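Long-range contacts in choline dehydrogenase and related flavoproteins (Aspergillus oryzae, PDB 3Q9T), which oxidises formate as a flavin-dependent formate oxidase of the glucose-methanol-choline family, carrying 8-formyl-FAD at its catalytic site: residues Pro47-Pro52 against Gly206-Ser211; Ser53-Leu58 against Asn97-Val102; Gly351-Val356 against Asp395-Phe400. All coordinates share one frame; numbering follows the deposited sequence.

Contact 1: Pro47-Pro52 against Gly206-Ser211; sequences PEITTP and GQRSGS
Arg208 NE donates to Ile49 O at 2.8 Å, the oxygen lying in the guanidinium plane and the nitrogen in the carbonyl plane. Its backbone N gives a second bond to Thr50 O, the next carbonyl, also 2.8 Å and straighter, with an N-H...O angle of 160°. One arginine thus holds two successive carbonyls at the C-terminal end of helix 47-50, where Thr51 is the first to leave helical geometry. With CG anti to the backbone N (chi1 176°), the chain runs extended to CD and bends about CG-CD (chi3 -70°), which brings NE to the oxygen. Water 1 accepts from NH2 and lies within hydrogen-bonding distance of Glu48 O and Thr51 O, while NH1 turns to Asn97 O of the FAD-binding loop. Beside these bonds the Pro52 ring lies against the Gly206 peptide, its CD 3.2 Å from Gly206 O, which also accepts from Tyr340. At the far margin, water 2 joins Thr50 OG1 to Gln207 OE1, also accepting from Arg344. A largely buried positive charge set against carbonyls at a helix C-terminus is probably stabilised by the helix dipole; NE, with the backbone N and the water on NH2, joins that end to strand 207-208.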
loop_
_atom_site.group_PDB
_atom_site.type_symbol
_atom_site.label_atom_id
_atom_site.label_comp_id
_atom_site.label_asym_id
_atom_site.label_seq_id
_atom_site.Cartn_x
_atom_site.Cartn_y
_atom_site.Cartn_z
ATOM N N PRO A 47 16.334 -14.453 -24.592
ATOM C CA PRO A 47 15.370 -15.560 -24.514
ATOM C C PRO A 47 14.097 -15.214 -23.736
ATOM O O PRO A 47 13.011 -15.469 -24.235
ATOM C CB PRO A 47 16.157 -16.659 -23.790
ATOM C CG PRO A 47 17.589 -16.385 -24.155
ATOM C CD PRO A 47 17.707 -14.879 -24.264
ATOM N N GLU A 48 14.233 -14.646 -22.544
ATOM C CA GLU A 48 13.077 -14.288 -21.734
ATOM C C GLU A 48 12.141 -13.311 -22.456
ATOM O O GLU A 48 10.950 -13.254 -22.171
ATOM C CB GLU A 48 13.511 -13.685 -20.395
ATOM C CG GLU A 48 14.736 -14.319 -19.785
ATOM C CD GLU A 48 16.023 -13.652 -20.245
ATOM O OE1 GLU A 48 16.663 -14.171 -21.192
ATOM O OE2 GLU A 48 16.388 -12.604 -19.657
ATOM N N ILE A 49 12.671 -12.528 -23.384
ATOM C CA ILE A 49 11.807 -11.659 -24.180
ATOM C C ILE A 49 11.140 -12.417 -25.320
ATOM O O ILE A 49 9.926 -12.273 -25.547
ATOM C CB ILE A 49 12.561 -10.422 -24.728
ATOM C CG1 ILE A 49 12.773 -9.404 -23.603
ATOM C CG2 ILE A 49 11.781 -9.771 -25.871
ATOM C CD1 ILE A 49 13.692 -8.235 -23.971
ATOM N N THR A 50 11.915 -13.246 -26.024
ATOM C CA THR A 50 11.397 -13.877 -27.245
ATOM C C THR A 50 10.513 -15.091 -26.965
ATOM O O THR A 50 9.703 -15.495 -27.812
ATOM C CB THR A 50 12.508 -14.238 -28.238
ATOM O OG1 THR A 50 13.439 -15.147 -27.627
ATOM C CG2 THR A 50 13.245 -12.974 -28.683
ATOM N N THR A 51 10.671 -15.650 -25.771
ATOM C CA THR A 51 9.959 -16.862 -25.349
ATOM C C THR A 51 8.649 -16.561 -24.628
ATOM O O THR A 51 8.667 -16.084 -23.495
ATOM C CB THR A 51 10.815 -17.638 -24.362
ATOM O OG1 THR A 51 12.099 -17.889 -24.950
ATOM C CG2 THR A 51 10.127 -18.939 -23.970
ATOM N N PRO A 52 7.507 -16.850 -25.270
ATOM C CA PRO A 52 6.237 -16.382 -24.691
ATOM C C PRO A 52 5.947 -16.881 -23.281
ATOM O O PRO A 52 5.284 -16.159 -22.535
ATOM C CB PRO A 52 5.182 -16.895 -25.675
ATOM C CG PRO A 52 5.922 -16.978 -26.981
ATOM C CD PRO A 52 7.328 -17.412 -26.616
ATOM N N GLY A 206 5.824 -19.915 -31.797
ATOM C CA GLY A 206 6.381 -19.856 -30.447
ATOM C C GLY A 206 7.412 -18.760 -30.200
ATOM O O GLY A 206 8.242 -18.851 -29.302
ATOM N N GLN A 207 7.371 -17.717 -31.008
ATOM C CA GLN A 207 8.229 -16.568 -30.781
ATOM C C GLN A 207 7.357 -15.346 -30.549
ATOM O O GLN A 207 6.325 -15.197 -31.195
ATOM C CB GLN A 207 9.156 -16.339 -31.986
ATOM C CG GLN A 207 10.248 -17.400 -32.158
ATOM C CD GLN A 207 11.639 -16.859 -31.880
ATOM O OE1 GLN A 207 12.471 -17.535 -31.264
ATOM N NE2 GLN A 207 11.901 -15.632 -32.331
ATOM N N ARG A 208 7.775 -14.470 -29.639
ATOM C CA ARG A 208 7.068 -13.215 -29.422
ATOM C C ARG A 208 7.176 -12.273 -30.620
ATOM O O ARG A 208 8.232 -12.141 -31.215
ATOM C CB ARG A 208 7.612 -12.488 -28.191
ATOM C CG ARG A 208 6.959 -11.115 -27.970
ATOM C CD ARG A 208 7.712 -10.282 -26.922
ATOM N NE ARG A 208 7.562 -10.807 -25.564
ATOM C CZ ARG A 208 6.504 -10.574 -24.782
ATOM N NH1 ARG A 208 5.492 -9.819 -25.220
ATOM N NH2 ARG A 208 6.471 -11.072 -23.553
ATOM N N SER A 209 6.081 -11.594 -30.936
ATOM C CA SER A 209 6.070 -10.565 -31.972
ATOM C C SER A 209 6.002 -9.193 -31.320
ATOM O O SER A 209 4.913 -8.724 -30.966
ATOM C CB SER A 209 4.855 -10.732 -32.893
ATOM O OG SER A 209 4.762 -12.053 -33.391
ATOM N N GLY A 210 7.164 -8.564 -31.158
ATOM C CA GLY A 210 7.266 -7.232 -30.593
ATOM C C GLY A 210 7.419 -6.137 -31.637
ATOM O O GLY A 210 7.729 -6.408 -32.804
ATOM N N SER A 211 7.209 -4.892 -31.212
ATOM C CA SER A 211 7.260 -3.746 -32.114
ATOM C C SER A 211 8.665 -3.529 -32.708
ATOM O O SER A 211 8.822 -2.837 -33.719
ATOM C CB SER A 211 6.746 -2.483 -31.403
ATOM O OG SER A 211 7.735 -1.908 -30.550
HETATM O O HOH W 1 8.260 -13.235 -22.932
HETATM O O HOH W 2 12.756 -17.763 -28.338
#

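Contact 2: Ser53-Leu58 against Asn97-Val102. With FAY ([(2R,3S,4R,5R)-5-(6-amino-9H-purin-9-yl)-3,4-dihydroxytetrahydrofuran-2-yl]methyl (2R,3S,4S)-5-(8-formyl-7-methyl-2,4-dioxo-3,4-dihydrobenzo[g]pteridin-10(2H)-yl)-2,3,4-trihydroxypentyl dihydrogen diphosphate), chain D.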
loop_
_atom_site.group_PDB
_atom_site.type_symbol
_atom_site.label_atom_id
_atom_site.label_comp_id
_atom_site.label_asym_id
_atom_site.label_seq_id
_atom_site.Cartn_x
_atom_site.Cartn_y
_atom_site.Cartn_z
ATOM N N SER A 53 6.421 -18.065 -22.904
ATOM C CA SER A 53 6.059 -18.590 -21.584
ATOM C C SER A 53 6.833 -17.924 -20.452
ATOM O O SER A 53 6.510 -18.116 -19.285
ATOM C CB SER A 53 6.200 -20.123 -21.509
ATOM O OG SER A 53 7.546 -20.557 -21.617
ATOM N N SER A 54 7.850 -17.144 -20.806
ATOM C CA SER A 54 8.670 -16.434 -19.831
ATOM C C SER A 54 8.121 -15.047 -19.481
ATOM O O SER A 54 8.648 -14.393 -18.586
ATOM C CB SER A 54 10.096 -16.253 -20.360
ATOM O OG SER A 54 10.830 -17.457 -20.329
ATOM N N ALA A 55 7.085 -14.597 -20.190
ATOM C CA ALA A 55 6.575 -13.220 -20.040
ATOM C C ALA A 55 6.446 -12.745 -18.591
ATOM O O ALA A 55 7.042 -11.731 -18.207
ATOM C CB ALA A 55 5.252 -13.051 -20.773
ATOM N N MET A 56 5.670 -13.474 -17.793
ATOM C CA MET A 56 5.457 -13.107 -16.396
ATOM C C MET A 56 6.757 -12.956 -15.610
ATOM O O MET A 56 6.867 -12.088 -14.745
ATOM C CB MET A 56 4.474 -14.069 -15.712
ATOM C CG MET A 56 3.107 -13.974 -16.339
ATOM S SD MET A 56 1.760 -14.838 -15.519
ATOM C CE MET A 56 2.068 -16.509 -16.089
ATOM N N ASP A 57 7.756 -13.765 -15.939
ATOM C CA ASP A 57 9.045 -13.657 -15.279
ATOM C C ASP A 57 9.746 -12.335 -15.570
ATOM O O ASP A 57 10.718 -12.019 -14.906
ATOM C CB ASP A 57 9.978 -14.792 -15.716
ATOM C CG ASP A 57 9.496 -16.162 -15.268
ATOM O OD1 ASP A 57 8.923 -16.267 -14.161
ATOM O OD2 ASP A 57 9.698 -17.138 -16.031
ATOM N N LEU A 58 9.290 -11.583 -16.575
ATOM C CA LEU A 58 9.904 -10.286 -16.901
ATOM C C LEU A 58 9.550 -9.169 -15.908
ATOM O O LEU A 58 10.178 -8.104 -15.919
ATOM C CB LEU A 58 9.545 -9.831 -18.320
ATOM C CG LEU A 58 10.091 -10.668 -19.475
ATOM C CD1 LEU A 58 9.381 -10.292 -20.771
ATOM C CD2 LEU A 58 11.602 -10.534 -19.613
ATOM N N ASN A 97 4.674 -7.922 -22.656
ATOM C CA ASN A 97 3.224 -8.063 -22.447
ATOM C C ASN A 97 2.714 -9.492 -22.629
ATOM O O ASN A 97 3.509 -10.398 -22.903
ATOM C CB ASN A 97 2.414 -7.027 -23.262
ATOM C CG ASN A 97 2.291 -7.387 -24.757
ATOM O OD1 ASN A 97 2.594 -8.504 -25.178
ATOM N ND2 ASN A 97 1.820 -6.430 -25.554
ATOM N N TYR A 98 1.409 -9.708 -22.436
ATOM C CA TYR A 98 0.858 -11.072 -22.483
ATOM C C TYR A 98 0.057 -11.381 -23.770
ATOM O O TYR A 98 -0.900 -12.172 -23.779
ATOM C CB TYR A 98 0.101 -11.415 -21.180
ATOM C CG TYR A 98 0.941 -11.072 -19.965
ATOM C CD1 TYR A 98 0.380 -10.452 -18.854
ATOM C CD2 TYR A 98 2.316 -11.333 -19.953
ATOM C CE1 TYR A 98 1.160 -10.105 -17.758
ATOM C CE2 TYR A 98 3.108 -10.988 -18.865
ATOM C CZ TYR A 98 2.520 -10.369 -17.768
ATOM O OH TYR A 98 3.287 -10.004 -16.683
ATOM N N PHE A 99 0.469 -10.714 -24.844
ATOM C CA PHE A 99 0.271 -11.190 -26.215
ATOM C C PHE A 99 -1.100 -10.998 -26.841
ATOM O O PHE A 99 -1.193 -10.880 -28.063
ATOM C CB PHE A 99 0.674 -12.664 -26.328
ATOM C CG PHE A 99 1.977 -12.969 -25.701
ATOM C CD1 PHE A 99 3.168 -12.555 -26.307
ATOM C CD2 PHE A 99 2.039 -13.665 -24.509
ATOM C CE1 PHE A 99 4.404 -12.847 -25.729
ATOM C CE2 PHE A 99 3.274 -13.949 -23.920
ATOM C CZ PHE A 99 4.456 -13.525 -24.536
ATOM N N THR A 100 -2.152 -10.994 -26.028
ATOM C CA THR A 100 -3.509 -10.933 -26.559
ATOM C C THR A 100 -3.697 -9.776 -27.535
ATOM O O THR A 100 -3.213 -8.663 -27.318
ATOM C CB THR A 100 -4.583 -10.860 -25.475
ATOM O OG1 THR A 100 -4.228 -11.710 -24.374
ATOM C CG2 THR A 100 -5.916 -11.330 -26.049
ATOM N N TRP A 101 -4.387 -10.072 -28.630
ATOM C CA TRP A 101 -4.569 -9.124 -29.718
ATOM C C TRP A 101 -6.045 -9.030 -29.999
ATOM O O TRP A 101 -6.628 -9.944 -30.591
ATOM C CB TRP A 101 -3.833 -9.611 -30.952
ATOM C CG TRP A 101 -3.932 -8.711 -32.153
ATOM C CD1 TRP A 101 -4.864 -8.773 -33.141
ATOM C CD2 TRP A 101 -3.032 -7.647 -32.514
ATOM N NE1 TRP A 101 -4.611 -7.812 -34.093
ATOM C CE2 TRP A 101 -3.493 -7.108 -33.732
ATOM C CE3 TRP A 101 -1.890 -7.097 -31.919
ATOM C CZ2 TRP A 101 -2.857 -6.045 -34.367
ATOM C CZ3 TRP A 101 -1.258 -6.043 -32.548
ATOM C CH2 TRP A 101 -1.741 -5.524 -33.762
ATOM N N VAL A 102 -6.635 -7.912 -29.582
ATOM C CA VAL A 102 -8.072 -7.739 -29.595
ATOM C C VAL A 102 -8.361 -6.235 -29.653
ATOM O O VAL A 102 -7.806 -5.473 -28.882
ATOM C CB VAL A 102 -8.704 -8.428 -28.350
ATOM C CG1 VAL A 102 -8.017 -7.944 -27.065
ATOM C CG2 VAL A 102 -10.208 -8.209 -28.290
HETATM P P FAY D . 3.115 2.317 -25.711
HETATM N N1 FAY D . -2.081 -5.258 -24.034
HETATM C C2 FAY D . -2.635 -6.248 -24.842
HETATM O O2 FAY D . -3.218 -5.943 -25.876
HETATM N N3 FAY D . -2.148 -7.536 -24.767
HETATM C C4 FAY D . -1.594 -7.963 -23.586
HETATM O O4 FAY D . -1.841 -9.129 -23.225
HETATM N N5 FAY D . -0.462 -7.374 -21.570
HETATM C C6 FAY D . 1.106 -6.920 -19.880
HETATM C C7 FAY D . 1.992 -6.072 -19.239
HETATM C C8 FAY D . 2.093 -4.740 -19.656
HETATM O O8 FAY D . 3.429 -2.818 -19.556
HETATM C C9 FAY D . 1.389 -4.318 -20.792
HETATM P PA FAY D . 5.501 1.539 -24.405
HETATM C "C1'" FAY D . -0.279 -3.263 -22.970
HETATM C C10 FAY D . -1.297 -5.604 -22.959
HETATM N N10 FAY D . -0.426 -4.671 -22.389
HETATM N N1A FAY D . 13.925 8.013 -21.813
HETATM O O1A FAY D . 5.790 1.297 -22.961
HETATM C C1B FAY D . 10.667 4.251 -23.487
HETATM O O1P FAY D . 3.770 2.515 -27.057
HETATM C "C2'" FAY D . 0.700 -3.231 -24.166
HETATM O "O2'" FAY D . 1.810 -3.977 -23.814
HETATM C C2A FAY D . 14.110 7.149 -22.876
HETATM O O2A FAY D . 5.324 0.288 -25.210
HETATM C C2B FAY D . 10.327 2.950 -22.783
HETATM O O2B FAY D . 11.470 2.203 -22.408
HETATM O O2P FAY D . 2.064 3.382 -25.454
HETATM C "C3'" FAY D . 1.173 -1.895 -24.827
HETATM O "O3'" FAY D . 2.546 -1.851 -25.210
HETATM N N3A FAY D . 13.146 6.203 -23.187
HETATM C C3B FAY D . 9.531 2.232 -23.852
HETATM O O3B FAY D . 10.429 1.612 -24.739
HETATM O O3P FAY D . 4.214 2.468 -24.542
HETATM C "C4'" FAY D . 0.891 -0.641 -24.039
HETATM O "O4'" FAY D . -0.484 -0.716 -23.674
HETATM C C4A FAY D . 12.011 6.131 -22.446
HETATM C C4B FAY D . 8.864 3.351 -24.613
HETATM O O4B FAY D . 9.519 4.551 -24.241
HETATM C C4X FAY D . -1.172 -6.977 -22.674
HETATM C "C5'" FAY D . 1.205 0.622 -24.877
HETATM O "O5'" FAY D . 2.487 0.818 -25.494
HETATM C C5A FAY D . 11.804 7.000 -21.378
HETATM C C5B FAY D . 7.380 3.418 -24.310
HETATM O O5B FAY D . 6.747 2.383 -25.022
HETATM C C5X FAY D . 0.252 -6.430 -20.864
HETATM C C6A FAY D . 12.771 7.948 -21.051
HETATM N N6A FAY D . 12.617 8.717 -19.964
HETATM N N7A FAY D . 10.605 6.709 -20.833
HETATM C C7M FAY D . 2.678 -6.571 -17.990
HETATM C C8A FAY D . 10.040 5.695 -21.523
HETATM C C8M FAY D . 3.291 -3.979 -19.238
HETATM C C9A FAY D . 0.426 -5.135 -21.380
HETATM N N9A FAY D . 10.900 5.326 -22.515
HETATM O O HOH W 3 5.746 -9.214 -17.772
#
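Ala55 CB meets the Tyr98 ring at its edge, in the ring plane and 3.5 Å from CD2, and also reaches the Phe99 ring, 3.8 Å from CE2. The methyl therefore fills the corner between two consecutive aromatic side chains. Met56 approaches Tyr98 differently: its side chain crosses that of the tyrosine at about a right angle, CG 3.9 Å from CE2, and the sulfur stands above the face, 5.3 Å from the ring centroid and 18° off the normal, a rather distant Met-aromatic contact. The flavin takes the opposite face, C6 of FAY lying 3.7 Å above the ring plane and offset toward the rim, so Tyr98 is layered between thioether and cofactor. With CG of Tyr98 anti to its carbonyl carbon (chi1 -49°), the ring is turned toward segment 53-58, where a water accepts from OH and donates to Ala55 O. Along the same loop Asn97 OD1 accepts from Phe99 N in an Asx turn, while its ND2 serves both FAY O2' and Gln555. Thr100 O receives FAY N3 at 3.0 Å, fixing the pyrimidine edge of the flavin. Asn97, Tyr98 and Thr100 are FAD-binding residues, and the 3-10 segment 53-58 backs this loop on its side remote from the cofactor. Around it, Arg208 of strand 207-208 packs on Ala55, Leu58 and Phe99, strand 195-204 supports Phe99 and pairs with 100-101, and helix 555-572 lies against Trp101.

Contact 3: Gly351-Val356 against Asp395-Phe400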
loop_
_atom_site.group_PDB
_atom_site.type_symbol
_atom_site.label_atom_id
_atom_site.label_comp_id
_atom_site.label_asym_id
_atom_site.label_seq_id
_atom_site.Cartn_x
_atom_site.Cartn_y
_atom_site.Cartn_z
ATOM N N GLY A 351 1.618 -18.619 -24.656
ATOM C CA GLY A 351 1.279 -17.483 -23.811
ATOM C C GLY A 351 0.275 -17.829 -22.718
ATOM O O GLY A 351 -0.117 -16.954 -21.940
ATOM N N LEU A 352 -0.164 -19.092 -22.686
ATOM C CA LEU A 352 -0.962 -19.652 -21.579
ATOM C C LEU A 352 -2.380 -19.112 -21.445
ATOM O O LEU A 352 -3.064 -19.410 -20.480
ATOM C CB LEU A 352 -0.235 -19.502 -20.235
ATOM C CG LEU A 352 1.248 -19.868 -20.254
ATOM C CD1 LEU A 352 1.928 -19.536 -18.918
ATOM C CD2 LEU A 352 1.431 -21.334 -20.619
ATOM N N LEU A 353 -2.827 -18.335 -22.419
ATOM C CA LEU A 353 -4.186 -17.840 -22.414
ATOM C C LEU A 353 -4.755 -18.204 -23.777
ATOM O O LEU A 353 -4.238 -17.735 -24.784
ATOM C CB LEU A 353 -4.173 -16.320 -22.257
ATOM C CG LEU A 353 -5.363 -15.593 -21.619
ATOM C CD1 LEU A 353 -5.379 -14.112 -22.005
ATOM C CD2 LEU A 353 -6.709 -16.262 -21.903
ATOM N N GLU A 354 -5.808 -19.024 -23.822
ATOM C CA GLU A 354 -6.319 -19.531 -25.113
ATOM C C GLU A 354 -7.794 -19.250 -25.332
ATOM O O GLU A 354 -8.240 -19.107 -26.474
ATOM C CB GLU A 354 -6.062 -21.033 -25.257
ATOM C CG GLU A 354 -4.577 -21.399 -25.206
ATOM C CD GLU A 354 -4.339 -22.893 -25.160
ATOM O OE1 GLU A 354 -5.272 -23.602 -24.715
ATOM O OE2 GLU A 354 -3.238 -23.353 -25.569
ATOM N N LEU A 355 -8.540 -19.218 -24.231
ATOM C CA LEU A 355 -9.941 -18.851 -24.249
ATOM C C LEU A 355 -10.139 -17.589 -23.426
ATOM O O LEU A 355 -9.631 -17.466 -22.295
ATOM C CB LEU A 355 -10.809 -19.985 -23.691
ATOM C CG LEU A 355 -10.907 -21.203 -24.603
ATOM C CD1 LEU A 355 -11.331 -22.435 -23.831
ATOM C CD2 LEU A 355 -11.840 -20.930 -25.796
ATOM N N VAL A 356 -10.906 -16.670 -23.991
ATOM C CA VAL A 356 -11.163 -15.382 -23.378
ATOM C C VAL A 356 -12.643 -15.052 -23.513
ATOM O O VAL A 356 -13.229 -15.221 -24.601
ATOM C CB VAL A 356 -10.318 -14.261 -24.067
ATOM C CG1 VAL A 356 -10.764 -12.887 -23.600
ATOM C CG2 VAL A 356 -8.825 -14.484 -23.833
ATOM N N ASP A 395 -10.147 -13.538 -18.643
ATOM C CA ASP A 395 -9.019 -14.309 -19.121
ATOM C C ASP A 395 -8.842 -15.549 -18.291
ATOM O O ASP A 395 -8.660 -15.472 -17.073
ATOM C CB ASP A 395 -7.734 -13.474 -19.085
ATOM C CG ASP A 395 -7.880 -12.182 -19.850
ATOM O OD1 ASP A 395 -8.378 -12.228 -21.009
ATOM O OD2 ASP A 395 -7.529 -11.123 -19.279
ATOM N N PHE A 396 -8.881 -16.694 -18.960
ATOM C CA PHE A 396 -8.708 -17.963 -18.292
ATOM C C PHE A 396 -7.310 -18.498 -18.506
ATOM O O PHE A 396 -7.072 -19.275 -19.421
ATOM C CB PHE A 396 -9.766 -18.939 -18.783
ATOM C CG PHE A 396 -11.162 -18.435 -18.574
ATOM C CD1 PHE A 396 -11.775 -18.567 -17.341
ATOM C CD2 PHE A 396 -11.842 -17.798 -19.596
ATOM C CE1 PHE A 396 -13.051 -18.082 -17.129
ATOM C CE2 PHE A 396 -13.123 -17.309 -19.393
ATOM C CZ PHE A 396 -13.729 -17.450 -18.161
ATOM N N VAL A 397 -6.383 -18.067 -17.655
ATOM C CA VAL A 397 -4.979 -18.447 -17.791
ATOM C C VAL A 397 -4.830 -19.845 -17.215
ATOM O O VAL A 397 -5.231 -20.095 -16.084
ATOM C CB VAL A 397 -4.060 -17.465 -17.039
ATOM C CG1 VAL A 397 -2.608 -17.834 -17.224
ATOM C CG2 VAL A 397 -4.310 -16.052 -17.517
ATOM N N CYS A 398 -4.276 -20.764 -17.999
ATOM C CA CYS A 398 -4.259 -22.173 -17.602
ATOM C C CYS A 398 -3.041 -22.566 -16.792
ATOM O O CYS A 398 -2.422 -23.595 -17.059
ATOM C CB CYS A 398 -4.416 -23.107 -18.819
ATOM S SG CYS A 398 -3.210 -22.859 -20.118
ATOM N N MET A 399 -2.699 -21.745 -15.803
ATOM C CA MET A 399 -1.740 -22.134 -14.767
ATOM C C MET A 399 -1.697 -21.035 -13.715
ATOM O O MET A 399 -2.280 -19.968 -13.912
ATOM C CB MET A 399 -0.345 -22.422 -15.349
ATOM C CG MET A 399 0.578 -21.230 -15.495
ATOM S SD MET A 399 2.274 -21.658 -16.009
ATOM C CE MET A 399 2.469 -23.240 -15.273
ATOM N N PHE A 400 -1.040 -21.285 -12.589
ATOM C CA PHE A 400 -0.866 -20.216 -11.617
ATOM C C PHE A 400 -0.053 -19.102 -12.262
ATOM O O PHE A 400 1.003 -19.367 -12.827
ATOM C CB PHE A 400 -0.140 -20.698 -10.365
ATOM C CG PHE A 400 -0.032 -19.642 -9.300
ATOM C CD1 PHE A 400 -1.049 -19.462 -8.382
ATOM C CD2 PHE A 400 1.074 -18.818 -9.233
ATOM C CE1 PHE A 400 -0.963 -18.499 -7.391
ATOM C CE2 PHE A 400 1.174 -17.841 -8.233
ATOM C CZ PHE A 400 0.149 -17.684 -7.316
HETATM O O HOH W 4 -7.089 -20.479 -21.863
#
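Leu352 overlaps Met399, its CD1 resting 3.6 Å from SD as the two side chains cross obliquely; the thioether bends at CG-SD, and helix 323-327 touches both residues. Farther along, Leu353 lays CD1 across Asp395, 3.8 Å from CB, and passes CD2 alongside the backbone N of Phe396. CG of Leu353 is anti to its backbone N (chi1 -153°), which carries both methyls toward the partner strand. Val356 lies side by side with Asp395 and points the same way, its CG1 and CG2 each 3.6 Å from OD1, while OD2 makes a salt bridge to Arg553. Strands 353-356 and 395-397 run antiparallel at 149° within the large mixed sheet, with Val356 and Asp395 a non-hydrogen-bonded pair and strand 415-423 on the far flank of 392-397. Beyond the strand end, Cys398 N donates to Leu352 O at 3.1 Å, nearly along the C=O axis, and Cys398 centres an inverse gamma turn. Between the strands water 4 accepts from Glu354 N and donates to Phe396 O, in a local gap between Leu353-Val397 and Val356-Asp395. At the other end Leu355 O lies at the edge of the Phe396 ring, 3.5 Å from CD2, and helix 167-179 packs on both.

Overall arrangement
All three contacts are buried and reach the same large mixed sheet, but contact 2 alone touches the flavin. Contact 1 is mainly polar, an arginine working on a helix end; contact 2 joins its segments by aromatic and aliphatic packing plus one water; contact 3 is strand pairing with mostly apolar side chains. Contacts 1 and 2 share a continuous run, 47-58, and their centres are 9 Å apart: Glu48 O lies against Ser54 CB, and Pro52 O meets Phe99. Contact 3, about 17 Å from contact 1 between centres, comes closer to contact 2, where Leu353 CD1 packs on Thr100 OG1 and Leu352 on Met56, so the sheet backs the flavin loop.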